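Succinoglycan biosynthesis protein (Bacillus cereus ATCC 14579, PDB 3B55) is of unknown function but binds a calcium ion and belongs to the erythromycin esterase-like family. Local coordinates at residues 88-93 with 339-344; 112-117 with 135-140; 200-205 with 232-237; 252-257 with 296-301. The protein carries 1 engineered substitution. One frame throughout, in Å; residues are numbered along the deposited sequence.

Overall arrangement
The chain enters contact 1 on helix 88-104 and closes it only at strand 336-344, so contacts 2, 3 and 4 all fall within its long loop. Those three follow one another in series, and none cross. Contact 2 spans helix 116-128 and joins the end of strand 109-112, beside the calcium, to the loop before helix 144-158. Contact 3 pairs helices 197-206 and 221-240. The next helix, 250-268, meets the end of helix 278-298 in contact 4. Trp-116 of contact 2 packs on Trp-254 and Gln-257 of contact 4. Contact 1 lies on the other side of the chain's centre from contacts 3 and 4. It ties a helix to the central sheet.

Contact 1: residues 88-93 with 339-344; sequences HEVFTM and IGTSVY
A helix packs against the central mixed sheet here, with Val-90 of helix 88-104 facing Thr-341 and Val-343 of strand 336-344. The two backbones come nearest at Val-90 and Thr-341, whose CA atoms are 7.3 Å apart. Val-90 divides its two methyls between the two strand residues. With CG1 anti to the backbone N (chi1 176°), that branch meets Thr-341 OG1 at 3.8 Å. The second branch, CG2, stands beside the backbone N and reaches Val-343 CG1 at 4.3 Å, a loose apolar contact. No hydrogen bond links the two segments. The hydroxyl of Thr-341 is nevertheless satisfied: OG1 bonds to Gly-81 O near the end of the adjacent strand 77-82 and to Ala-83 N just after it. The helix therefore offers only a methyl to an oxygen already held. Ser-342, between the two contact residues, directs its CB away from the helix. All three touching side chains are buried. Val-90 also touches Glu-82, and its side chain is about 8 Å from that of the calcium ligand His-85. Strand 77-82, helix 88-104 and the parallel strand 109-112 form a beta-alpha-beta crossover, and this helix-on-sheet packing is typical of such an alpha/beta fold.

Contact 2: residues 112-117 with 135-140; sequences LEEGWD and QHLTPV. With CA (calcium ion), chain B.
Glu-114 grips Thr-138 through both carboxylate oxygens. It ends a corner of the chain that fits an inverse gamma turn centred on Glu-113, with a weak closing bond. Thr-138 N donates to Glu-114 OE2 at 2.7 Å. Thr-138 OG1 donates to Glu-114 OE1; at 2.4 Å this bond is very short in the model, and its exact length is doubtful. OG1 lies beside the backbone N of its own residue (chi1 -66°), which lets a single threonine present two donors to one carboxylate. Gly-115 N also donates to Glu-114 OE1, at 2.8 Å on the anti lone pair, so three bonds, one of doubtful length, hold the carboxylate. Leu-137 swings its end back toward the same group, with CD2 4.3 Å from Glu-114 OE2. Further out, Arg-118 bonds to His-136 O, tying the loop that carries Thr-138 to helix 116-128. The neighbouring Glu-113 turns to the metal instead: its OE2 binds calcium at 2.3 Å, and His-85 NE2 is the other protein ligand. Glu-113 OE1 accepts a bond from His-306 N. The two glutamates thus serve different partners. Thr-138 N meets Glu-114 OE2 on the syn side, 25° out of the carboxylate plane.

Contact 3: residues 200-205 with 232-237; sequences EEKIKG and KTISAL. Engineered in segment 232-237: Thr-233 (natural residue Gln).
Ile-234 reaches toward Ile-203 because its CG1 is anti to its carbonyl carbon (chi1 -69°) and its chain is extended beyond that (chi2 -177°). This sends CD1 across to Ile-203 CG2 at 3.5 Å, which is tighter than usual for two carbons. The methyl CG2 of Ile-203 is anti to the carbonyl carbon and beside the backbone N, while CG1 takes the place between N and carbonyl carbon. The two isoleucine side chains cross at about a right angle. The same CD1 of Ile-234 lies 4.2 Å from Lys-202 CB, so it rests against two successive residues of helix 197-206.

Lys-202 runs out nearly straight as far as CE and then bends at chi4. Its hydrocarbon part crosses Thr-233 at about a right angle, and Lys-202 CE comes to 3.3 Å from Thr-233 CG2. This too is a tight pair. Lys-202 NZ is 3.5 Å from the same methyl. Thr-233 is an engineered residue, Gln in the natural protein. Its OG1 bonds to Leu-229 O in its own helix.

The axes of 200-205 and 232-237 approach to 10.4 Å, and their N-to-C directions differ by 146°, a roughly antiparallel pairing. Ile-203 also touches Tyr-181 and Ile-185 of helix 178-192. Lys-202 NZ has a long, weak ion pair with Asp-230. With no hydrogen bond between the segments, their contact is carbon packing. The lysine contributes mainly its methylenes, and one side of the tightest pair is the engineered Thr-233.

Contact 4: residues 252-257 with 296-301; sequences FAWIKQ and EHLGKT
Trp-254 and Leu-298 cross at about a right angle and form one half of this contact. Ala-253 and His-297 form the other half. The indole brings its six-membered part toward the second helix, where Trp-254 CZ2 meets Leu-298 CD1 at 3.9 Å. This is an apolar contact made by one methyl branch of the leucine. The next pair is smaller: Ala-253 CB points toward the other segment and lies 4.0 Å from His-297 CD2, obliquely to the ring. The backbones are nearest at these same residues, with Ala-253 CA 8.1 Å from His-297 CA. No hydrogen bond joins the segments.

His-297 has its ring beside its own backbone N (chi1 -64°). Trp-293, one turn earlier in helix 278-298, meets both rings of the contact: its O bonds to His-297 ND1, its ring stacks on the imidazole, and it meets the Trp-254 indole edge-to-face.

The helix stops just beyond Leu-298. Gly-299 takes a positive phi of 111° and turns the chain toward strand 301-306. Thr-301 OG1 donates to Gly-299 O at 2.9 Å from 40° above the carbonyl plane, a bond within the turn.

Leu-298 also touches Asn-109 on strand 109-112 and Ile-169 on the outermost strand 167-172, and both it and Trp-254 reach Arg-167 of that strand. Lys-256 forms a salt bridge with Glu-239 of helix 221-240. Helix 250-268 thus runs between that helix and the end of helix 278-298, beside the edge of the central sheet.

Contact 1: residues 88-93 with 339-344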
loop_
_atom_site.group_PDB
_atom_site.type_symbol
_atom_site.label_atom_id
_atom_site.label_comp_id
_atom_site.label_asym_id
_atom_site.label_seq_id
_atom_site.Cartn_x
_atom_site.Cartn_y
_atom_site.Cartn_z
ATOM N N HIS A 88 13.695 -5.359 7.661
ATOM C CA HIS A 88 14.079 -6.363 6.673
ATOM C C HIS A 88 13.163 -7.587 6.621
ATOM O O HIS A 88 12.659 -7.949 5.556
ATOM C CB HIS A 88 15.527 -6.802 6.953
ATOM C CG HIS A 88 16.024 -7.893 6.055
ATOM N ND1 HIS A 88 16.185 -9.192 6.483
ATOM C CD2 HIS A 88 16.409 -7.877 4.758
ATOM C CE1 HIS A 88 16.651 -9.929 5.490
ATOM N NE2 HIS A 88 16.796 -9.153 4.431
ATOM N N GLU A 89 12.956 -8.219 7.771
ATOM C CA GLU A 89 12.127 -9.420 7.869
ATOM C C GLU A 89 10.684 -9.157 7.490
ATOM O O GLU A 89 10.006 -10.039 6.958
ATOM C CB GLU A 89 12.174 -10.001 9.291
ATOM C CG GLU A 89 13.551 -10.455 9.766
ATOM C CD GLU A 89 14.526 -9.302 10.008
ATOM O OE1 GLU A 89 14.094 -8.126 10.094
ATOM O OE2 GLU A 89 15.734 -9.581 10.148
ATOM N N VAL A 90 10.205 -7.950 7.768
ATOM C CA VAL A 90 8.832 -7.625 7.426
ATOM C C VAL A 90 8.702 -7.606 5.912
ATOM O O VAL A 90 7.758 -8.176 5.357
ATOM C CB VAL A 90 8.404 -6.271 8.004
ATOM C CG1 VAL A 90 7.004 -5.941 7.541
ATOM C CG2 VAL A 90 8.452 -6.330 9.526
ATOM N N PHE A 91 9.654 -6.962 5.242
ATOM C CA PHE A 91 9.630 -6.912 3.785
ATOM C C PHE A 91 9.732 -8.311 3.176
ATOM O O PHE A 91 8.914 -8.683 2.341
ATOM C CB PHE A 91 10.784 -6.071 3.230
ATOM C CG PHE A 91 10.589 -4.579 3.363
ATOM C CD1 PHE A 91 9.324 -4.009 3.221
ATOM C CD2 PHE A 91 11.679 -3.741 3.583
ATOM C CE1 PHE A 91 9.146 -2.628 3.299
ATOM C CE2 PHE A 91 11.517 -2.359 3.664
ATOM C CZ PHE A 91 10.246 -1.799 3.520
ATOM N N THR A 92 10.731 -9.090 3.591
ATOM C CA THR A 92 10.904 -10.420 3.021
ATOM C C THR A 92 9.735 -11.362 3.281
ATOM O O THR A 92 9.407 -12.184 2.429
ATOM C CB THR A 92 12.200 -11.105 3.511
ATOM O OG1 THR A 92 12.150 -11.279 4.931
ATOM C CG2 THR A 92 13.431 -10.280 3.115
HETATM N N MSE A 93 9.108 -11.252 4.451
HETATM C CA MSE A 93 7.975 -12.111 4.768
HETATM C C MSE A 93 6.787 -11.736 3.876
HETATM O O MSE A 93 5.989 -12.594 3.489
HETATM C CB MSE A 93 7.577 -11.963 6.235
HETATM C CG MSE A 93 6.512 -12.938 6.683
HETATM SE SE MSE A 93 7.044 -14.804 6.459
HETATM C CE MSE A 93 8.101 -15.027 8.036
ATOM N N ILE A 339 -4.553 -8.498 5.812
ATOM C CA ILE A 339 -3.494 -9.172 6.545
ATOM C C ILE A 339 -2.526 -8.131 7.084
ATOM O O ILE A 339 -2.032 -7.291 6.336
ATOM C CB ILE A 339 -2.709 -10.135 5.640
ATOM C CG1 ILE A 339 -3.640 -11.234 5.128
ATOM C CG2 ILE A 339 -1.546 -10.740 6.415
ATOM C CD1 ILE A 339 -3.003 -12.168 4.123
ATOM N N GLY A 340 -2.260 -8.180 8.385
ATOM C CA GLY A 340 -1.337 -7.224 8.967
ATOM C C GLY A 340 -0.151 -7.933 9.584
ATOM O O GLY A 340 -0.247 -9.107 9.930
ATOM N N THR A 341 0.974 -7.232 9.701
ATOM C CA THR A 341 2.173 -7.810 10.310
ATOM C C THR A 341 2.390 -7.133 11.648
ATOM O O THR A 341 1.957 -5.996 11.849
ATOM C CB THR A 341 3.438 -7.610 9.433
ATOM O OG1 THR A 341 3.475 -6.272 8.917
ATOM C CG2 THR A 341 3.447 -8.611 8.283
ATOM N N SER A 342 3.038 -7.835 12.571
ATOM C CA SER A 342 3.291 -7.271 13.883
ATOM C C SER A 342 4.675 -7.680 14.370
ATOM O O SER A 342 5.199 -8.731 13.999
ATOM C CB SER A 342 2.212 -7.722 14.864
ATOM O OG SER A 342 2.215 -6.908 16.026
ATOM N N VAL A 343 5.260 -6.845 15.214
ATOM C CA VAL A 343 6.597 -7.104 15.706
ATOM C C VAL A 343 6.663 -7.198 17.221
ATOM O O VAL A 343 5.645 -7.093 17.906
ATOM C CB VAL A 343 7.540 -5.993 15.226
ATOM C CG1 VAL A 343 7.656 -6.035 13.706
ATOM C CG2 VAL A 343 7.006 -4.639 15.673
ATOM N N TYR A 344 7.875 -7.387 17.734
ATOM C CA TYR A 344 8.104 -7.496 19.167
ATOM C C TYR A 344 9.446 -6.883 19.582
ATOM O O TYR A 344 9.484 -5.851 20.248
ATOM C CB TYR A 344 8.032 -8.966 19.587
ATOM C CG TYR A 344 8.257 -9.193 21.063
ATOM C CD1 TYR A 344 7.563 -8.447 22.016
ATOM C CD2 TYR A 344 9.172 -10.147 21.509
ATOM C CE1 TYR A 344 7.776 -8.640 23.376
ATOM C CE2 TYR A 344 9.392 -10.352 22.871
ATOM C CZ TYR A 344 8.691 -9.596 23.797
ATOM O OH TYR A 344 8.906 -9.797 25.141
#

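Contact 2: residues 112-117 with 135-140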
loop_
_atom_site.group_PDB
_atom_site.type_symbol
_atom_site.label_atom_id
_atom_site.label_comp_id
_atom_site.label_asym_id
_atom_site.label_seq_id
_atom_site.Cartn_x
_atom_site.Cartn_y
_atom_site.Cartn_z
ATOM N N LEU A 112 1.199 -1.093 -4.917
ATOM C CA LEU A 112 2.124 -0.616 -3.903
ATOM C C LEU A 112 1.744 0.737 -3.381
ATOM O O LEU A 112 1.179 1.567 -4.099
ATOM C CB LEU A 112 3.544 -0.489 -4.462
ATOM C CG LEU A 112 4.270 -1.715 -4.994
ATOM C CD1 LEU A 112 5.571 -1.253 -5.615
ATOM C CD2 LEU A 112 4.532 -2.721 -3.880
ATOM N N GLU A 113 2.090 0.951 -2.122
ATOM C CA GLU A 113 1.852 2.218 -1.483
ATOM C C GLU A 113 2.985 3.078 -2.050
ATOM O O GLU A 113 3.882 3.541 -1.335
ATOM C CB GLU A 113 2.008 2.075 0.014
ATOM C CG GLU A 113 1.605 3.287 0.750
ATOM C CD GLU A 113 2.330 3.380 2.035
ATOM O OE1 GLU A 113 2.060 2.582 2.964
ATOM O OE2 GLU A 113 3.195 4.259 2.088
ATOM N N GLU A 114 2.939 3.264 -3.362
ATOM C CA GLU A 114 3.941 4.039 -4.078
ATOM C C GLU A 114 3.220 4.928 -5.087
ATOM O O GLU A 114 2.092 4.640 -5.486
ATOM C CB GLU A 114 4.894 3.069 -4.790
ATOM C CG GLU A 114 6.011 3.717 -5.587
ATOM C CD GLU A 114 6.884 4.602 -4.728
ATOM O OE1 GLU A 114 6.438 5.715 -4.379
ATOM O OE2 GLU A 114 8.011 4.180 -4.397
ATOM N N GLY A 115 3.867 6.014 -5.486
ATOM C CA GLY A 115 3.254 6.913 -6.443
ATOM C C GLY A 115 2.856 6.184 -7.712
ATOM O O GLY A 115 3.594 5.336 -8.217
ATOM N N TRP A 116 1.672 6.508 -8.222
ATOM C CA TRP A 116 1.168 5.894 -9.439
ATOM C C TRP A 116 2.111 6.143 -10.612
ATOM O O TRP A 116 2.310 5.257 -11.439
ATOM C CB TRP A 116 -0.238 6.429 -9.745
ATOM C CG TRP A 116 -0.713 6.172 -11.145
ATOM C CD1 TRP A 116 -0.331 6.835 -12.279
ATOM C CD2 TRP A 116 -1.679 5.198 -11.557
ATOM N NE1 TRP A 116 -1.003 6.334 -13.372
ATOM C CE2 TRP A 116 -1.838 5.330 -12.955
ATOM C CE3 TRP A 116 -2.429 4.229 -10.880
ATOM C CZ2 TRP A 116 -2.717 4.523 -13.690
ATOM C CZ3 TRP A 116 -3.306 3.425 -11.612
ATOM C CH2 TRP A 116 -3.441 3.581 -13.002
ATOM N N ASP A 117 2.690 7.340 -10.684
ATOM C CA ASP A 117 3.604 7.663 -11.777
ATOM C C ASP A 117 4.906 6.875 -11.721
ATOM O O ASP A 117 5.384 6.370 -12.740
ATOM C CB ASP A 117 3.930 9.165 -11.805
ATOM C CG ASP A 117 4.362 9.702 -10.456
ATOM O OD1 ASP A 117 4.925 8.933 -9.648
ATOM O OD2 ASP A 117 4.148 10.906 -10.206
ATOM N N GLN A 135 15.757 3.846 -9.055
ATOM C CA GLN A 135 15.747 5.247 -9.453
ATOM C C GLN A 135 14.354 5.863 -9.279
ATOM O O GLN A 135 14.207 7.072 -9.075
ATOM C CB GLN A 135 16.181 5.335 -10.916
ATOM C CG GLN A 135 16.645 6.690 -11.398
ATOM C CD GLN A 135 17.101 6.642 -12.851
ATOM O OE1 GLN A 135 18.010 5.884 -13.201
ATOM N NE2 GLN A 135 16.466 7.445 -13.702
ATOM N N HIS A 136 13.328 5.021 -9.343
ATOM C CA HIS A 136 11.952 5.492 -9.224
ATOM C C HIS A 136 11.278 5.162 -7.907
ATOM O O HIS A 136 10.228 5.715 -7.579
ATOM C CB HIS A 136 11.146 4.943 -10.389
ATOM C CG HIS A 136 11.725 5.312 -11.715
ATOM N ND1 HIS A 136 11.651 6.590 -12.226
ATOM C CD2 HIS A 136 12.464 4.596 -12.592
ATOM C CE1 HIS A 136 12.322 6.644 -13.362
ATOM N NE2 HIS A 136 12.826 5.447 -13.607
ATOM N N LEU A 137 11.872 4.250 -7.152
ATOM C CA LEU A 137 11.305 3.895 -5.862
ATOM C C LEU A 137 11.454 5.092 -4.928
ATOM O O LEU A 137 12.417 5.854 -5.025
ATOM C CB LEU A 137 12.044 2.709 -5.245
ATOM C CG LEU A 137 11.816 1.295 -5.776
ATOM C CD1 LEU A 137 12.874 0.377 -5.187
ATOM C CD2 LEU A 137 10.420 0.802 -5.409
ATOM N N THR A 138 10.490 5.262 -4.032
ATOM C CA THR A 138 10.545 6.341 -3.059
ATOM C C THR A 138 11.754 6.031 -2.173
ATOM O O THR A 138 12.040 4.860 -1.895
ATOM C CB THR A 138 9.251 6.374 -2.221
ATOM O OG1 THR A 138 8.153 6.725 -3.068
ATOM C CG2 THR A 138 9.344 7.386 -1.109
ATOM N N PRO A 139 12.480 7.072 -1.725
ATOM C CA PRO A 139 13.669 6.924 -0.874
ATOM C C PRO A 139 13.595 5.866 0.223
ATOM O O PRO A 139 14.496 5.044 0.346
ATOM C CB PRO A 139 13.870 8.335 -0.323
ATOM C CG PRO A 139 13.485 9.179 -1.493
ATOM C CD PRO A 139 12.202 8.500 -1.976
ATOM N N VAL A 140 12.528 5.883 1.013
ATOM C CA VAL A 140 12.381 4.914 2.089
ATOM C C VAL A 140 12.247 3.488 1.553
ATOM O O VAL A 140 12.504 2.526 2.278
ATOM C CB VAL A 140 11.157 5.253 2.989
ATOM C CG1 VAL A 140 9.875 5.256 2.169
ATOM C CG2 VAL A 140 11.050 4.245 4.107
HETATM CA CA CA B . 3.588 4.844 4.325
#

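Contact 3: residues 200-205 with 232-237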
loop_
_atom_site.group_PDB
_atom_site.type_symbol
_atom_site.label_atom_id
_atom_site.label_comp_id
_atom_site.label_asym_id
_atom_site.label_seq_id
_atom_site.Cartn_x
_atom_site.Cartn_y
_atom_site.Cartn_z
ATOM N N GLU A 200 -3.415 19.795 -24.982
ATOM C CA GLU A 200 -1.994 20.100 -25.083
ATOM C C GLU A 200 -1.347 21.049 -24.079
ATOM O O GLU A 200 -0.324 20.697 -23.496
ATOM C CB GLU A 200 -1.701 20.542 -26.523
ATOM C CG GLU A 200 -0.878 21.821 -26.702
ATOM C CD GLU A 200 0.538 21.691 -26.188
ATOM O OE1 GLU A 200 1.101 20.579 -26.255
ATOM O OE2 GLU A 200 1.094 22.708 -25.731
ATOM N N GLU A 201 -1.872 22.252 -23.875
ATOM C CA GLU A 201 -1.208 23.102 -22.893
ATOM C C GLU A 201 -1.921 23.270 -21.566
ATOM O O GLU A 201 -1.531 24.099 -20.752
ATOM C CB GLU A 201 -0.844 24.467 -23.463
ATOM C CG GLU A 201 -1.965 25.425 -23.668
ATOM C CD GLU A 201 -1.556 26.528 -24.621
ATOM O OE1 GLU A 201 -0.527 26.352 -25.312
ATOM O OE2 GLU A 201 -2.256 27.563 -24.696
ATOM N N LYS A 202 -2.976 22.495 -21.360
ATOM C CA LYS A 202 -3.657 22.506 -20.085
ATOM C C LYS A 202 -2.685 21.624 -19.306
ATOM O O LYS A 202 -2.315 21.911 -18.164
ATOM C CB LYS A 202 -5.012 21.820 -20.202
ATOM C CG LYS A 202 -6.198 22.779 -20.247
ATOM C CD LYS A 202 -7.480 22.044 -20.638
ATOM C CE LYS A 202 -8.577 23.016 -21.067
ATOM N NZ LYS A 202 -9.042 23.890 -19.954
ATOM N N ILE A 203 -2.230 20.574 -19.986
ATOM C CA ILE A 203 -1.281 19.621 -19.420
ATOM C C ILE A 203 0.104 20.265 -19.349
ATOM O O ILE A 203 0.901 19.961 -18.457
ATOM C CB ILE A 203 -1.192 18.316 -20.284
ATOM C CG1 ILE A 203 -0.205 18.493 -21.432
ATOM C CG2 ILE A 203 -2.555 17.962 -20.836
ATOM C CD1 ILE A 203 1.162 17.912 -21.155
ATOM N N LYS A 204 0.387 21.157 -20.294
ATOM C CA LYS A 204 1.679 21.826 -20.336
ATOM C C LYS A 204 1.837 22.737 -19.123
ATOM O O LYS A 204 2.943 22.937 -18.621
ATOM C CB LYS A 204 1.807 22.618 -21.639
ATOM C CG LYS A 204 3.229 22.943 -22.062
ATOM C CD LYS A 204 3.240 23.368 -23.524
ATOM C CE LYS A 204 4.557 23.992 -23.907
ATOM N NZ LYS A 204 4.767 25.208 -23.085
ATOM N N GLY A 205 0.724 23.289 -18.656
ATOM C CA GLY A 205 0.758 24.163 -17.500
ATOM C C GLY A 205 0.707 23.352 -16.217
ATOM O O GLY A 205 1.224 23.768 -15.187
ATOM N N LYS A 232 -10.086 18.564 -14.302
ATOM C CA LYS A 232 -11.468 18.132 -14.499
ATOM C C LYS A 232 -11.795 18.192 -15.980
ATOM O O LYS A 232 -12.428 17.290 -16.526
ATOM C CB LYS A 232 -12.439 19.038 -13.741
ATOM C CG LYS A 232 -12.565 18.721 -12.264
ATOM C CD LYS A 232 -13.590 19.619 -11.586
ATOM C CE LYS A 232 -13.780 19.239 -10.115
ATOM N NZ LYS A 232 -14.718 20.159 -9.406
ATOM N N THR A 233 -11.353 19.267 -16.618
ATOM C CA THR A 233 -11.584 19.470 -18.038
ATOM C C THR A 233 -10.904 18.406 -18.898
ATOM O O THR A 233 -11.483 17.942 -19.875
ATOM C CB THR A 233 -11.101 20.874 -18.467
ATOM O OG1 THR A 233 -12.051 21.857 -18.030
ATOM C CG2 THR A 233 -10.940 20.952 -19.973
ATOM N N ILE A 234 -9.680 18.025 -18.549
ATOM C CA ILE A 234 -8.974 17.006 -19.317
ATOM C C ILE A 234 -9.748 15.696 -19.270
ATOM O O ILE A 234 -9.969 15.061 -20.301
ATOM C CB ILE A 234 -7.549 16.777 -18.785
ATOM C CG1 ILE A 234 -6.693 18.013 -19.071
ATOM C CG2 ILE A 234 -6.948 15.534 -19.420
ATOM C CD1 ILE A 234 -5.247 17.880 -18.644
ATOM N N SER A 235 -10.163 15.298 -18.072
ATOM C CA SER A 235 -10.936 14.073 -17.894
ATOM C C SER A 235 -12.268 14.183 -18.617
ATOM O O SER A 235 -12.725 13.232 -19.252
ATOM C CB SER A 235 -11.189 13.809 -16.408
ATOM O OG SER A 235 -9.992 13.416 -15.771
ATOM N N ALA A 236 -12.901 15.345 -18.505
ATOM C CA ALA A 236 -14.177 15.566 -19.170
ATOM C C ALA A 236 -13.991 15.434 -20.682
ATOM O O ALA A 236 -14.847 14.888 -21.370
ATOM C CB ALA A 236 -14.724 16.950 -18.824
ATOM N N LEU A 237 -12.868 15.926 -21.195
ATOM C CA LEU A 237 -12.615 15.843 -22.627
ATOM C C LEU A 237 -12.514 14.400 -23.107
ATOM O O LEU A 237 -13.051 14.047 -24.154
ATOM C CB LEU A 237 -11.337 16.599 -22.996
ATOM C CG LEU A 237 -10.985 16.539 -24.487
ATOM C CD1 LEU A 237 -10.138 17.732 -24.862
ATOM C CD2 LEU A 237 -10.261 15.240 -24.806
#

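Contact 4: residues 252-257 with 296-301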
loop_
_atom_site.group_PDB
_atom_site.type_symbol
_atom_site.label_atom_id
_atom_site.label_comp_id
_atom_site.label_asym_id
_atom_site.label_seq_id
_atom_site.Cartn_x
_atom_site.Cartn_y
_atom_site.Cartn_z
ATOM N N PHE A 252 -8.200 2.551 -23.217
ATOM C CA PHE A 252 -8.833 3.827 -22.925
ATOM C C PHE A 252 -9.104 3.880 -21.428
ATOM O O PHE A 252 -9.145 4.954 -20.826
ATOM C CB PHE A 252 -10.140 3.980 -23.700
ATOM C CG PHE A 252 -10.920 5.214 -23.329
ATOM C CD1 PHE A 252 -11.907 5.164 -22.344
ATOM C CD2 PHE A 252 -10.645 6.438 -23.942
ATOM C CE1 PHE A 252 -12.608 6.315 -21.977
ATOM C CE2 PHE A 252 -11.339 7.593 -23.581
ATOM C CZ PHE A 252 -12.320 7.532 -22.597
ATOM N N ALA A 253 -9.289 2.707 -20.832
ATOM C CA ALA A 253 -9.536 2.624 -19.398
ATOM C C ALA A 253 -8.300 3.145 -18.680
ATOM O O ALA A 253 -8.405 3.929 -17.729
ATOM C CB ALA A 253 -9.819 1.177 -18.994
ATOM N N TRP A 254 -7.130 2.715 -19.144
ATOM C CA TRP A 254 -5.874 3.154 -18.554
ATOM C C TRP A 254 -5.730 4.667 -18.644
ATOM O O TRP A 254 -5.420 5.333 -17.656
ATOM C CB TRP A 254 -4.672 2.520 -19.265
ATOM C CG TRP A 254 -4.221 1.206 -18.694
ATOM C CD1 TRP A 254 -4.486 -0.042 -19.189
ATOM C CD2 TRP A 254 -3.418 1.012 -17.526
ATOM N NE1 TRP A 254 -3.895 -1.000 -18.399
ATOM C CE2 TRP A 254 -3.234 -0.381 -17.370
ATOM C CE3 TRP A 254 -2.836 1.880 -16.592
ATOM C CZ2 TRP A 254 -2.488 -0.927 -16.318
ATOM C CZ3 TRP A 254 -2.094 1.339 -15.547
ATOM C CH2 TRP A 254 -1.928 -0.054 -15.419
ATOM N N ILE A 255 -5.946 5.204 -19.840
ATOM C CA ILE A 255 -5.819 6.639 -20.074
ATOM C C ILE A 255 -6.702 7.430 -19.121
ATOM O O ILE A 255 -6.248 8.371 -18.476
ATOM C CB ILE A 255 -6.186 6.984 -21.530
ATOM C CG1 ILE A 255 -5.283 6.189 -22.483
ATOM C CG2 ILE A 255 -6.065 8.476 -21.766
ATOM C CD1 ILE A 255 -3.790 6.355 -22.222
ATOM N N LYS A 256 -7.962 7.022 -19.031
ATOM C CA LYS A 256 -8.933 7.669 -18.162
ATOM C C LYS A 256 -8.445 7.719 -16.709
ATOM O O LYS A 256 -8.605 8.730 -16.023
ATOM C CB LYS A 256 -10.260 6.915 -18.251
ATOM C CG LYS A 256 -11.408 7.579 -17.547
ATOM C CD LYS A 256 -12.723 6.935 -17.940
ATOM C CE LYS A 256 -13.868 7.604 -17.214
ATOM N NZ LYS A 256 -13.762 9.079 -17.374
ATOM N N GLN A 257 -7.833 6.629 -16.252
ATOM C CA GLN A 257 -7.331 6.548 -14.888
ATOM C C GLN A 257 -6.135 7.474 -14.699
ATOM O O GLN A 257 -6.002 8.118 -13.653
ATOM C CB GLN A 257 -6.938 5.113 -14.546
ATOM C CG GLN A 257 -6.449 4.954 -13.119
ATOM C CD GLN A 257 -7.476 5.386 -12.083
ATOM O OE1 GLN A 257 -7.177 5.437 -10.891
ATOM N NE2 GLN A 257 -8.687 5.698 -12.533
ATOM N N GLU A 296 -11.006 -3.917 -10.084
ATOM C CA GLU A 296 -12.140 -3.887 -10.997
ATOM C C GLU A 296 -11.768 -4.031 -12.471
ATOM O O GLU A 296 -12.523 -4.622 -13.240
ATOM C CB GLU A 296 -12.966 -2.612 -10.784
ATOM C CG GLU A 296 -13.516 -2.464 -9.373
ATOM C CD GLU A 296 -14.677 -1.479 -9.286
ATOM O OE1 GLU A 296 -14.494 -0.304 -9.669
ATOM O OE2 GLU A 296 -15.769 -1.882 -8.825
ATOM N N HIS A 297 -10.615 -3.500 -12.868
ATOM C CA HIS A 297 -10.204 -3.593 -14.264
ATOM C C HIS A 297 -9.149 -4.643 -14.574
ATOM O O HIS A 297 -9.105 -5.143 -15.690
ATOM C CB HIS A 297 -9.699 -2.241 -14.770
ATOM C CG HIS A 297 -10.747 -1.173 -14.787
ATOM N ND1 HIS A 297 -11.238 -0.597 -13.634
ATOM C CD2 HIS A 297 -11.421 -0.599 -15.812
ATOM C CE1 HIS A 297 -12.174 0.282 -13.948
ATOM N NE2 HIS A 297 -12.304 0.300 -15.262
ATOM N N LEU A 298 -8.311 -4.997 -13.604
ATOM C CA LEU A 298 -7.259 -5.979 -13.857
ATOM C C LEU A 298 -7.375 -7.300 -13.104
ATOM O O LEU A 298 -6.627 -8.229 -13.384
ATOM C CB LEU A 298 -5.882 -5.350 -13.601
ATOM C CG LEU A 298 -5.614 -4.040 -14.349
ATOM C CD1 LEU A 298 -4.195 -3.579 -14.063
ATOM C CD2 LEU A 298 -5.818 -4.223 -15.856
ATOM N N GLY A 299 -8.292 -7.389 -12.142
ATOM C CA GLY A 299 -8.462 -8.650 -11.430
ATOM C C GLY A 299 -8.048 -8.765 -9.972
ATOM O O GLY A 299 -7.984 -7.779 -9.241
ATOM N N LYS A 300 -7.762 -9.992 -9.551
ATOM C CA LYS A 300 -7.354 -10.259 -8.180
ATOM C C LYS A 300 -6.110 -9.438 -7.864
ATOM O O LYS A 300 -5.074 -9.570 -8.521
ATOM C CB LYS A 300 -7.111 -11.758 -7.999
ATOM C CG LYS A 300 -8.327 -12.587 -8.411
ATOM C CD LYS A 300 -8.762 -13.551 -7.328
ATOM C CE LYS A 300 -7.729 -14.627 -7.090
ATOM N NZ LYS A 300 -8.228 -15.656 -6.130
ATOM N N THR A 301 -6.226 -8.592 -6.847
ATOM C CA THR A 301 -5.155 -7.681 -6.473
ATOM C C THR A 301 -4.638 -7.794 -5.043
ATOM O O THR A 301 -5.367 -8.200 -4.127
ATOM C CB THR A 301 -5.634 -6.228 -6.707
ATOM O OG1 THR A 301 -5.958 -6.061 -8.093
ATOM C CG2 THR A 301 -4.556 -5.213 -6.323
#